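Local coordinates for avidin-related protein 4/5 (Gallus gallus, PDB 2OF8) that probably binds biotin with high affinity, as avidin does, and here holds the p-nitroanilide of biotin, at residues A[43-48]-A[68-73]; A[73-78]-A[95-100]. The protein carries 2 engineered substitutions. One frame throughout, in Å; residues are numbered along the deposited sequence.

Contact 1: A[43-48]-A[68-73]; sequences NITLSP and WNFSES. With BNI (5-(2-oxo-hexahydro-thieno[3,4-D]imidazol-6-yl)-pentanoic acid (4-nitro-phenyl)-amide), chain C.
Ser47 OG is gripped from two directions: it accepts the backbone N-H of Asn69, with OG and N 3.0 Å apart and an angle of 161° at the hydrogen, and passes its own proton to Thr45 O. That second bond, also 3.0 Å from OG to O, reaches the carbonyl from above its plane, 36° out of it. With OG anti to its own carbonyl carbon (chi1 -65°), the serine links Thr45 of its own segment to the 68-73 loop. One hydroxyl thus ties the start of strand 47-53 to the backbone of that loop.

The bulk of the contact is Phe70. Ile44 CA stands over the centre of its ring, 3.8 Å from the centroid, in a CH-pi contact, while Ile44 CG1 runs alongside toward CZ. The phenyl thus has Ile44 on one face and, offset toward the rim of the other, CB of Trp68 from its own loop. Thr45 slides past it the other way, OG1 coming 3.6 Å from Phe70 CD1. Farther out, Asn69 lays its amide beside the Pro48 ring, OD1 lying 3.4 Å from CD. Two waters bridge the segments, one joining Asn43 ND2 to Phe70 O, the other joining Leu46 O to Asn69 ND2.

The arrangement shapes one end of the biotin site. The indole of Trp68 presents one face to the ligand's aliphatic chain, C9 sitting 3.6 Å above the ring plane, and Phe70 CZ approaches the same carbon.

Segment 43-48 leads into strand 47-53 and rests on strand 28-34, where Ile44 and Leu46 touch Leu34; segment 68-73 links strand 61-67 to strand 74-83, with Glu72 packing on Ala57 of the second subunit.

Contact 2: A[73-78]-A[95-100]; sequences STTVFT and WLLRSS. With BNI (5-(2-oxo-hexahydro-thieno[3,4-D]imidazol-6-yl)-pentanoic acid (4-nitro-phenyl)-amide), chain C.
Trp95 carries its indole with CG wedged between the backbone N and the carbonyl carbon (chi1 54°), whereas Phe77 turns CG anti to its carbonyl carbon (chi1 -70°), and the two side chains consequently run side by side toward the ligand. Trp95 CB sits over the phenyl face, 4.0 Å from its centroid and offset toward the rim, in a CH-pi contact. The rings meet obliquely, with planes at 54° and Phe77 CE2 3.7 Å from Trp95 CD1. Above the indole, BNI C6, a carbon of the sulfur-containing ring, lies 3.2 Å from the ring plane over its centre. With only a methyl group at Trp95, as in alanine, C6 would probably lose the flat wall it lies against, and Phe77 CE2 its neighbour CD1.

These residues belong to a beta hairpin of the antiparallel avidin barrel. Thr74 and Arg98, like Val76 and Leu96, form hydrogen-bonded pairs; Arg98 N to Thr74 O measures 2.8 Å. Alternating with them, Thr75 with Leu97 and Phe77 with Trp95 are non-hydrogen-bonded pairs whose side chains face the pocket. Thr75 OG1, probably hydrogen-bonded to Trp68 NE1, is 3.4 Å from the ligand sulfur S1, and Leu97 CD1 approaches the same hydroxyl at 3.2 Å. Leu97 CD2 touches the ligand's nitrophenyl ring, 3.7 Å from C24.

On the other face, Val76 CG2 packs against Leu96 CB at 3.9 Å. Arg98 bends its chain and gives NE to Ser99 O, while its NH2 forms a salt bridge with Asp107. This face meets other subunits: Val76 packs on Phe77 of the second and Leu96 on Val113 of the third.

Contact 1 and contact 2 follow one another along the chain, with centres about 12 Å apart, and share Ser73. In the conformer described, Ser73 OG accepts the ligand amide N17 at 3.0 Å and pairs with Ser71 OG, so the loop and the strand it opens meet at the ligand's amide. A second join is Trp68 NE1, 2.9 Å from Thr75 OG1, a probable hydrogen bond that would hold the indole of contact 1 against the hairpin of contact 2. Along the ligand, 68-73 lines mainly the aliphatic chain, and 73-78 with 95-100 mainly the sulfur ring and nitrophenyl group, though Trp68 also reaches the sulfur. Tyr33, Ser16 and Asn116 are among its further hydrogen-bond partners.

Contact 1: A[43-48]-A[68-73]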
ATOM      1  N   ASN A  43      -4.203  26.156   1.774  1.00 14.04           N
ATOM      2  CA  ASN A  43      -5.545  25.881   2.275  1.00 13.51           C
ATOM      3  C   ASN A  43      -5.596  25.109   3.594  1.00 11.49           C
ATOM      4  O   ASN A  43      -6.679  24.879   4.123  1.00 11.37           O
ATOM      5  CB  ASN A  43      -6.345  25.083   1.233  1.00 14.21           C
ATOM      6  CG  ASN A  43      -6.656  25.882  -0.014  1.00 16.46           C
ATOM      7  OD1 ASN A  43      -6.619  27.112  -0.009  1.00 18.82           O
ATOM      8  ND2 ASN A  43      -6.981  25.180  -1.094  1.00 17.99           N
ATOM      9  N   ILE A  44      -4.452  24.683   4.125  1.00 10.19           N
ATOM     10  CA  ILE A  44      -4.468  23.758   5.259  1.00  9.26           C
ATOM     11  C   ILE A  44      -5.135  24.382   6.482  1.00  8.98           C
ATOM     12  O   ILE A  44      -4.832  25.514   6.860  1.00  9.91           O
ATOM     13  CB  ILE A  44      -3.046  23.298   5.634  1.00  8.38           C
ATOM     14  CG1 ILE A  44      -2.465  22.405   4.535  1.00  8.50           C
ATOM     15  CG2 ILE A  44      -3.063  22.538   6.961  1.00  9.12           C
ATOM     16  CD1 ILE A  44      -0.966  22.233   4.608  1.00  8.70           C
ATOM     17  N   THR A  45      -6.044  23.622   7.080  1.00  9.38           N
ATOM     18  CA  THR A  45      -6.643  23.968   8.365  1.00  9.75           C
ATOM     19  C   THR A  45      -6.618  22.743   9.275  1.00  9.12           C
ATOM     20  O   THR A  45      -6.580  21.592   8.811  1.00  9.32           O
ATOM     21  CB  THR A  45      -8.095  24.442   8.215  1.00 10.18           C
ATOM     22  OG1 THR A  45      -8.870  23.402   7.597  1.00 10.93           O
ATOM     23  CG2 THR A  45      -8.179  25.682   7.311  1.00 11.86           C
ATOM     24  N   LEU A  46      -6.639  23.000  10.574  1.00  9.66           N
ATOM     25  CA  LEU A  46      -6.716  21.956  11.581  1.00  9.61           C
ATOM     26  C   LEU A  46      -7.915  21.059  11.296  1.00  9.27           C
ATOM     27  O   LEU A  46      -9.008  21.551  11.026  1.00 10.28           O
ATOM     28  CB  LEU A  46      -6.853  22.600  12.961  1.00 10.18           C
ATOM     29  CG  LEU A  46      -6.696  21.666  14.161  1.00 11.04           C
ATOM     30  CD1 LEU A  46      -5.277  21.110  14.250  1.00 11.35           C
ATOM     31  CD2 LEU A  46      -7.083  22.385  15.436  1.00 12.50           C
ATOM     32  N   SER A  47      -7.710  19.748  11.346  1.00  8.46           N
ATOM     33  CA  SER A  47      -8.722  18.791  10.930  1.00  8.29           C
ATOM     34  C   SER A  47      -8.937  17.727  11.997  1.00  8.15           C
ATOM     35  O   SER A  47      -8.011  17.338  12.695  1.00  9.12           O
ATOM     36  CB  SER A  47      -8.285  18.156   9.615  1.00  8.22           C
ATOM     37  OG  SER A  47      -8.251  19.128   8.573  1.00  9.11           O
ATOM     38  N   PRO A  48     -10.168  17.251  12.128  1.00  8.48           N
ATOM     39  CA  PRO A  48     -10.481  16.243  13.143  1.00  8.42           C
ATOM     40  C   PRO A  48     -10.071  14.832  12.758  1.00  8.01           C
ATOM     41  O   PRO A  48     -10.071  14.473  11.582  1.00  8.39           O
ATOM     42  CB  PRO A  48     -12.001  16.334  13.247  1.00  9.17           C
ATOM     43  CG  PRO A  48     -12.421  16.701  11.885  1.00  9.61           C
ATOM     44  CD  PRO A  48     -11.371  17.651  11.379  1.00  8.89           C
ATOM     45  N   TRP A  68     -10.102  15.683   6.406  1.00  7.81           N
ATOM     46  CA  TRP A  68      -9.497  16.973   6.104  1.00  7.84           C
ATOM     47  C   TRP A  68     -10.611  18.005   5.939  1.00  8.29           C
ATOM     48  O   TRP A  68     -11.561  17.788   5.200  1.00  9.12           O
ATOM     49  CB  TRP A  68      -8.620  16.890   4.851  1.00  7.80           C
ATOM     50  CG  TRP A  68      -7.568  15.846   5.000  1.00  7.32           C
ATOM     51  CD1 TRP A  68      -7.515  14.649   4.357  1.00  7.22           C
ATOM     52  CD2 TRP A  68      -6.465  15.851   5.924  1.00  7.41           C
ATOM     53  NE1 TRP A  68      -6.436  13.919   4.789  1.00  7.00           N
ATOM     54  CE2 TRP A  68      -5.777  14.632   5.755  1.00  6.91           C
ATOM     55  CE3 TRP A  68      -5.969  16.772   6.856  1.00  7.16           C
ATOM     56  CZ2 TRP A  68      -4.638  14.306   6.482  1.00  7.11           C
ATOM     57  CZ3 TRP A  68      -4.831  16.450   7.582  1.00  7.14           C
ATOM     58  CH2 TRP A  68      -4.175  15.231   7.388  1.00  6.87           C
ATOM     59  N   ASN A  69     -10.488  19.135   6.625  1.00  8.46           N
ATOM     60  CA  ASN A  69     -11.541  20.149   6.611  1.00  9.12           C
ATOM     61  C   ASN A  69     -11.408  21.125   5.454  1.00  9.64           C
ATOM     62  O   ASN A  69     -12.230  22.028   5.315  1.00 12.12           O
ATOM     63  CB  ASN A  69     -11.557  20.920   7.932  1.00  9.52           C
ATOM     64  CG  ASN A  69     -12.376  20.238   9.010  1.00  9.79           C
ATOM     65  OD1 ASN A  69     -12.955  19.168   8.815  1.00 10.81           O
ATOM     66  ND2 ASN A  69     -12.427  20.870  10.175  1.00 11.68           N
ATOM     67  N   PHE A  70     -10.377  20.940   4.637  1.00  8.81           N
ATOM     68  CA  PHE A  70     -10.039  21.848   3.541  1.00  9.30           C
ATOM     69  C   PHE A  70      -9.938  21.123   2.202  1.00  9.53           C
ATOM     70  O   PHE A  70      -9.529  21.716   1.207  1.00 10.68           O
ATOM     71  CB  PHE A  70      -8.714  22.562   3.855  1.00  9.06           C
ATOM     72  CG  PHE A  70      -7.567  21.620   4.075  1.00  8.77           C
ATOM     73  CD1 PHE A  70      -7.320  21.088   5.326  1.00  8.60           C
ATOM     74  CD2 PHE A  70      -6.747  21.247   3.022  1.00  9.14           C
ATOM     75  CE1 PHE A  70      -6.273  20.201   5.529  1.00  8.55           C
ATOM     76  CE2 PHE A  70      -5.698  20.356   3.228  1.00  9.37           C
ATOM     77  CZ  PHE A  70      -5.470  19.838   4.480  1.00  9.23           C
ATOM     78  N   SER A  71     -10.294  19.838   2.189  1.00  9.56           N
ATOM     79  CA  SER A  71     -10.159  18.985   1.018  1.00 10.17           C
ATOM     80  C   SER A  71     -11.319  17.994   1.021  1.00  9.91           C
ATOM     81  O   SER A  71     -11.908  17.737   2.064  1.00 11.11           O
ATOM     82  CB  SER A  71      -8.821  18.229   1.111  1.00 10.83           C
ATOM     83  OG  SER A  71      -8.614  17.286   0.075  1.00 11.11           O
ATOM     84  N   GLU A  72     -11.616  17.414  -0.135  1.00  9.15           N
ATOM     85  CA  GLU A  72     -12.574  16.306  -0.221  1.00  8.86           C
ATOM     86  C   GLU A  72     -11.944  14.942   0.038  1.00  8.29           C
ATOM     87  O   GLU A  72     -12.641  13.930   0.029  1.00  8.59           O
ATOM     88  CB  GLU A  72     -13.271  16.318  -1.587  1.00  9.89           C
ATOM     89  CG  GLU A  72     -14.152  17.529  -1.821  1.00 12.68           C
ATOM     90  CD  GLU A  72     -15.172  17.700  -0.726  1.00 16.44           C
ATOM     91  OE1 GLU A  72     -15.872  16.712  -0.400  1.00 18.96           O
ATOM     92  OE2 GLU A  72     -15.256  18.813  -0.166  1.00 19.29           O
ATOM     93  N   SER A  73     -10.630  14.927   0.264  0.50  7.83           N
ATOM     94  CA  SER A  73      -9.884  13.706   0.523  0.50  7.11           C
ATOM     95  C   SER A  73      -9.985  13.275   1.997  0.50  6.95           C
ATOM     96  O   SER A  73     -10.403  14.047   2.860  0.50  7.50           O
ATOM     97  CB  SER A  73      -8.416  13.882   0.100  0.50  7.13           C
ATOM     98  OG  SER A  73      -7.734  14.833   0.904  0.50  5.50           O
TER
HETATM   99  C1  BNI C 502      -4.345  16.438   0.907  1.00  9.79           C
HETATM  100  C10 BNI C 502      -4.866  16.535   2.347  1.00  8.62           C
HETATM  101  C9  BNI C 502      -3.745  16.486   3.380  1.00  7.63           C
HETATM  102  C8  BNI C 502      -3.013  15.152   3.350  1.00  7.30           C
HETATM  103  C7  BNI C 502      -1.747  15.191   4.180  1.00  6.97           C
HETATM  104  C2  BNI C 502      -0.994  13.811   4.129  1.00  6.51           C
HETATM  105  C6  BNI C 502      -0.369  11.470   4.877  1.00  6.35           C
HETATM  106  C4  BNI C 502       0.460  13.845   4.685  1.00  6.41           C
HETATM  107  C5  BNI C 502       0.835  12.401   5.067  1.00  6.11           C
HETATM  108  C3  BNI C 502       1.092  13.778   6.897  1.00  5.94           C
HETATM  109  O2  BNI C 502      -3.329  17.029   0.553  1.00 11.38           O
HETATM  110  O3  BNI C 502       1.363  14.148   8.070  1.00  6.61           O
HETATM  111  N1  BNI C 502       1.229  12.531   6.447  1.00  6.53           N
HETATM  112  N2  BNI C 502       0.624  14.565   5.935  1.00  6.25           N
HETATM  113  S1  BNI C 502      -1.815  12.538   5.154  1.00  6.45           S
HETATM  114  N17 BNI C 502      -4.972  15.642   0.039  1.00 11.15           N
HETATM  115  C18 BNI C 502      -4.763  15.396  -1.293  1.00 13.34           C
HETATM  116  C20 BNI C 502      -5.855  15.388  -2.215  1.00 15.29           C
HETATM  117  C21 BNI C 502      -5.611  15.119  -3.607  1.00 18.47           C
HETATM  118  C22 BNI C 502      -4.253  14.871  -4.078  1.00 19.93           C
HETATM  119  C23 BNI C 502      -3.158  14.884  -3.154  1.00 17.79           C
HETATM  120  C24 BNI C 502      -3.398  15.147  -1.774  1.00 15.53           C
HETATM  121  N25 BNI C 502      -4.024  14.601  -5.550  1.00 23.57           N
HETATM  122  O26 BNI C 502      -4.934  14.580  -6.327  1.00 26.31           O
HETATM  123  O27 BNI C 502      -2.927  14.394  -5.980  1.00 26.22           O
HETATM  124  O   HOH W   1      -7.362  22.092  -0.777  1.00 21.18           O
HETATM  125  O   HOH W   2     -10.869  23.429  10.567  1.00 21.59           O

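Contact 2: A[73-78]-A[95-100]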
ATOM      1  N   SER A  73     -10.630  14.927   0.264  0.50  7.83           N
ATOM      2  CA  SER A  73      -9.884  13.706   0.523  0.50  7.11           C
ATOM      3  C   SER A  73      -9.985  13.275   1.997  0.50  6.95           C
ATOM      4  O   SER A  73     -10.403  14.047   2.860  0.50  7.50           O
ATOM      5  CB  SER A  73      -8.416  13.882   0.100  0.50  7.13           C
ATOM      6  OG  SER A  73      -7.734  14.833   0.904  0.50  5.50           O
ATOM      7  N   THR A  74      -9.583  12.034   2.259  1.00  6.91           N
ATOM      8  CA  THR A  74      -9.563  11.444   3.595  1.00  6.74           C
ATOM      9  C   THR A  74      -8.277  10.642   3.740  1.00  6.20           C
ATOM     10  O   THR A  74      -7.879   9.986   2.786  1.00  6.77           O
ATOM     11  CB  THR A  74     -10.765  10.497   3.768  1.00  6.77           C
ATOM     12  OG1 THR A  74     -11.988  11.243   3.675  1.00  7.51           O
ATOM     13  CG2 THR A  74     -10.766   9.853   5.152  1.00  7.51           C
ATOM     14  N   THR A  75      -7.643  10.679   4.907  1.00  5.97           N
ATOM     15  CA  THR A  75      -6.521   9.775   5.185  1.00  5.98           C
ATOM     16  C   THR A  75      -6.857   8.840   6.327  1.00  5.70           C
ATOM     17  O   THR A  75      -7.472   9.250   7.304  1.00  6.87           O
ATOM     18  CB  THR A  75      -5.252  10.557   5.517  1.00  6.18           C
ATOM     19  OG1 THR A  75      -4.972  11.416   4.411  1.00  6.42           O
ATOM     20  CG2 THR A  75      -4.033   9.633   5.693  1.00  6.90           C
ATOM     21  N   VAL A  76      -6.424   7.586   6.211  1.00  5.60           N
ATOM     22  CA  VAL A  76      -6.409   6.667   7.339  1.00  5.69           C
ATOM     23  C   VAL A  76      -4.963   6.295   7.664  1.00  5.60           C
ATOM     24  O   VAL A  76      -4.132   6.132   6.767  1.00  5.96           O
ATOM     25  CB  VAL A  76      -7.258   5.405   7.092  1.00  5.77           C
ATOM     26  CG1 VAL A  76      -8.735   5.768   6.989  1.00  6.32           C
ATOM     27  CG2 VAL A  76      -6.805   4.644   5.851  1.00  6.09           C
ATOM     28  N   PHE A  77      -4.688   6.185   8.960  1.00  5.81           N
ATOM     29  CA  PHE A  77      -3.402   5.767   9.499  1.00  5.93           C
ATOM     30  C   PHE A  77      -3.619   4.512  10.332  1.00  5.85           C
ATOM     31  O   PHE A  77      -4.590   4.432  11.094  1.00  6.23           O
ATOM     32  CB  PHE A  77      -2.813   6.819  10.445  1.00  6.40           C
ATOM     33  CG  PHE A  77      -2.353   8.086   9.783  1.00  6.47           C
ATOM     34  CD1 PHE A  77      -3.264   9.068   9.429  1.00  7.20           C
ATOM     35  CD2 PHE A  77      -1.005   8.337   9.570  1.00  6.76           C
ATOM     36  CE1 PHE A  77      -2.846  10.269   8.856  1.00  7.50           C
ATOM     37  CE2 PHE A  77      -0.583   9.546   8.999  1.00  7.49           C
ATOM     38  CZ  PHE A  77      -1.511  10.497   8.638  1.00  7.56           C
ATOM     39  N   THR A  78      -2.698   3.563  10.248  1.00  6.24           N
ATOM     40  CA  THR A  78      -2.675   2.461  11.202  1.00  6.17           C
ATOM     41  C   THR A  78      -1.243   2.184  11.608  1.00  6.15           C
ATOM     42  O   THR A  78      -0.306   2.446  10.857  1.00  8.00           O
ATOM     43  CB  THR A  78      -3.391   1.234  10.614  1.00  6.74           C
ATOM     44  OG1 THR A  78      -3.559   0.227  11.621  1.00  6.93           O
ATOM     45  CG2 THR A  78      -2.603   0.589   9.481  1.00  7.60           C
ATOM     46  N   TRP A  95      -0.067   4.786   6.054  1.00  5.45           N
ATOM     47  CA  TRP A  95      -1.292   5.502   5.740  1.00  5.37           C
ATOM     48  C   TRP A  95      -1.727   5.290   4.312  1.00  5.25           C
ATOM     49  O   TRP A  95      -0.929   4.974   3.429  1.00  5.47           O
ATOM     50  CB  TRP A  95      -1.167   6.999   6.063  1.00  5.48           C
ATOM     51  CG  TRP A  95      -0.004   7.720   5.440  1.00  5.68           C
ATOM     52  CD1 TRP A  95       1.153   8.072   6.054  1.00  6.48           C
ATOM     53  CD2 TRP A  95       0.097   8.211   4.096  1.00  5.94           C
ATOM     54  NE1 TRP A  95       1.972   8.752   5.185  1.00  6.68           N
ATOM     55  CE2 TRP A  95       1.341   8.860   3.977  1.00  6.23           C
ATOM     56  CE3 TRP A  95      -0.762   8.219   2.991  1.00  5.77           C
ATOM     57  CZ2 TRP A  95       1.759   9.470   2.794  1.00  6.99           C
ATOM     58  CZ3 TRP A  95      -0.344   8.820   1.820  1.00  6.69           C
ATOM     59  CH2 TRP A  95       0.908   9.430   1.728  1.00  7.08           C
ATOM     60  N   LEU A  96      -3.033   5.474   4.117  1.00  5.41           N
ATOM     61  CA  LEU A  96      -3.651   5.565   2.795  1.00  5.55           C
ATOM     62  C   LEU A  96      -4.395   6.893   2.710  1.00  5.77           C
ATOM     63  O   LEU A  96      -5.180   7.232   3.601  1.00  6.07           O
ATOM     64  CB  LEU A  96      -4.665   4.443   2.558  1.00  6.04           C
ATOM     65  CG  LEU A  96      -4.110   3.022   2.546  1.00  6.45           C
ATOM     66  CD1 LEU A  96      -5.254   2.025   2.516  1.00  6.87           C
ATOM     67  CD2 LEU A  96      -3.172   2.782   1.382  1.00  7.13           C
ATOM     68  N   LEU A  97      -4.136   7.647   1.648  1.00  6.29           N
ATOM     69  CA  LEU A  97      -4.779   8.921   1.379  1.00  6.67           C
ATOM     70  C   LEU A  97      -5.682   8.732   0.162  1.00  6.65           C
ATOM     71  O   LEU A  97      -5.200   8.464  -0.950  1.00  7.10           O
ATOM     72  CB  LEU A  97      -3.733  10.013   1.142  1.00  7.07           C
ATOM     73  CG  LEU A  97      -4.176  11.378   0.596  1.00  8.99           C
ATOM     74  CD1 LEU A  97      -5.278  12.095   1.335  1.00 10.49           C
ATOM     75  CD2 LEU A  97      -2.969  12.301   0.530  1.00 10.94           C
ATOM     76  N   ARG A  98      -6.991   8.846   0.394  1.00  6.75           N
ATOM     77  CA  ARG A  98      -7.998   8.719  -0.638  1.00  6.95           C
ATOM     78  C   ARG A  98      -8.402  10.088  -1.151  1.00  7.13           C
ATOM     79  O   ARG A  98      -8.942  10.905  -0.410  1.00  7.52           O
ATOM     80  CB  ARG A  98      -9.236   8.023  -0.081  1.00  7.14           C
ATOM     81  CG  ARG A  98     -10.382   7.961  -1.069  1.00  7.34           C
ATOM     82  CD  ARG A  98     -10.122   7.042  -2.214  1.00  7.95           C
ATOM     83  NE  ARG A  98     -11.013   7.272  -3.344  1.00  8.05           N
ATOM     84  CZ  ARG A  98     -11.360   6.331  -4.217  1.00  8.14           C
ATOM     85  NH1 ARG A  98     -11.002   5.069  -4.044  1.00  8.32           N
ATOM     86  NH2 ARG A  98     -12.079   6.663  -5.272  1.00  8.67           N
ATOM     87  N   SER A  99      -8.151  10.322  -2.434  0.50  7.64           N
ATOM     88  CA  SER A  99      -8.645  11.504  -3.116  0.50  8.67           C
ATOM     89  C   SER A  99     -10.041  11.265  -3.664  0.50  8.54           C
ATOM     90  O   SER A  99     -10.453  10.132  -3.903  0.50  9.11           O
ATOM     91  CB  SER A  99      -7.718  11.886  -4.263  0.50  9.90           C
ATOM     92  OG  SER A  99      -6.448  12.271  -3.776  0.50 12.38           O
ATOM     93  N   SER A 100     -10.769  12.357  -3.861  1.00  9.02           N
ATOM     94  CA  SER A 100     -12.076  12.306  -4.481  1.00  9.45           C
ATOM     95  C   SER A 100     -11.916  12.404  -5.988  1.00 10.29           C
ATOM     96  O   SER A 100     -11.305  13.352  -6.491  1.00 12.02           O
ATOM     97  CB  SER A 100     -12.909  13.482  -3.989  1.00  9.88           C
ATOM     98  OG  SER A 100     -14.132  13.575  -4.691  1.00 11.17           O
TER
HETATM   99  C1  BNI C 502      -4.345  16.438   0.907  1.00  9.79           C
HETATM  100  C10 BNI C 502      -4.866  16.535   2.347  1.00  8.62           C
HETATM  101  C9  BNI C 502      -3.745  16.486   3.380  1.00  7.63           C
HETATM  102  C8  BNI C 502      -3.013  15.152   3.350  1.00  7.30           C
HETATM  103  C7  BNI C 502      -1.747  15.191   4.180  1.00  6.97           C
HETATM  104  C2  BNI C 502      -0.994  13.811   4.129  1.00  6.51           C
HETATM  105  C6  BNI C 502      -0.369  11.470   4.877  1.00  6.35           C
HETATM  106  C4  BNI C 502       0.460  13.845   4.685  1.00  6.41           C
HETATM  107  C5  BNI C 502       0.835  12.401   5.067  1.00  6.11           C
HETATM  108  C3  BNI C 502       1.092  13.778   6.897  1.00  5.94           C
HETATM  109  O2  BNI C 502      -3.329  17.029   0.553  1.00 11.38           O
HETATM  110  O3  BNI C 502       1.363  14.148   8.070  1.00  6.61           O
HETATM  111  N1  BNI C 502       1.229  12.531   6.447  1.00  6.53           N
HETATM  112  N2  BNI C 502       0.624  14.565   5.935  1.00  6.25           N
HETATM  113  S1  BNI C 502      -1.815  12.538   5.154  1.00  6.45           S
HETATM  114  N17 BNI C 502      -4.972  15.642   0.039  1.00 11.15           N
HETATM  115  C18 BNI C 502      -4.763  15.396  -1.293  1.00 13.34           C
HETATM  116  C20 BNI C 502      -5.855  15.388  -2.215  1.00 15.29           C
HETATM  117  C21 BNI C 502      -5.611  15.119  -3.607  1.00 18.47           C
HETATM  118  C22 BNI C 502      -4.253  14.871  -4.078  1.00 19.93           C
HETATM  119  C23 BNI C 502      -3.158  14.884  -3.154  1.00 17.79           C
HETATM  120  C24 BNI C 502      -3.398  15.147  -1.774  1.00 15.53           C
HETATM  121  N25 BNI C 502      -4.024  14.601  -5.550  1.00 23.57           N
HETATM  122  O26 BNI C 502      -4.934  14.580  -6.327  1.00 26.31           O
HETATM  123  O27 BNI C 502      -2.927  14.394  -5.980  1.00 26.22           O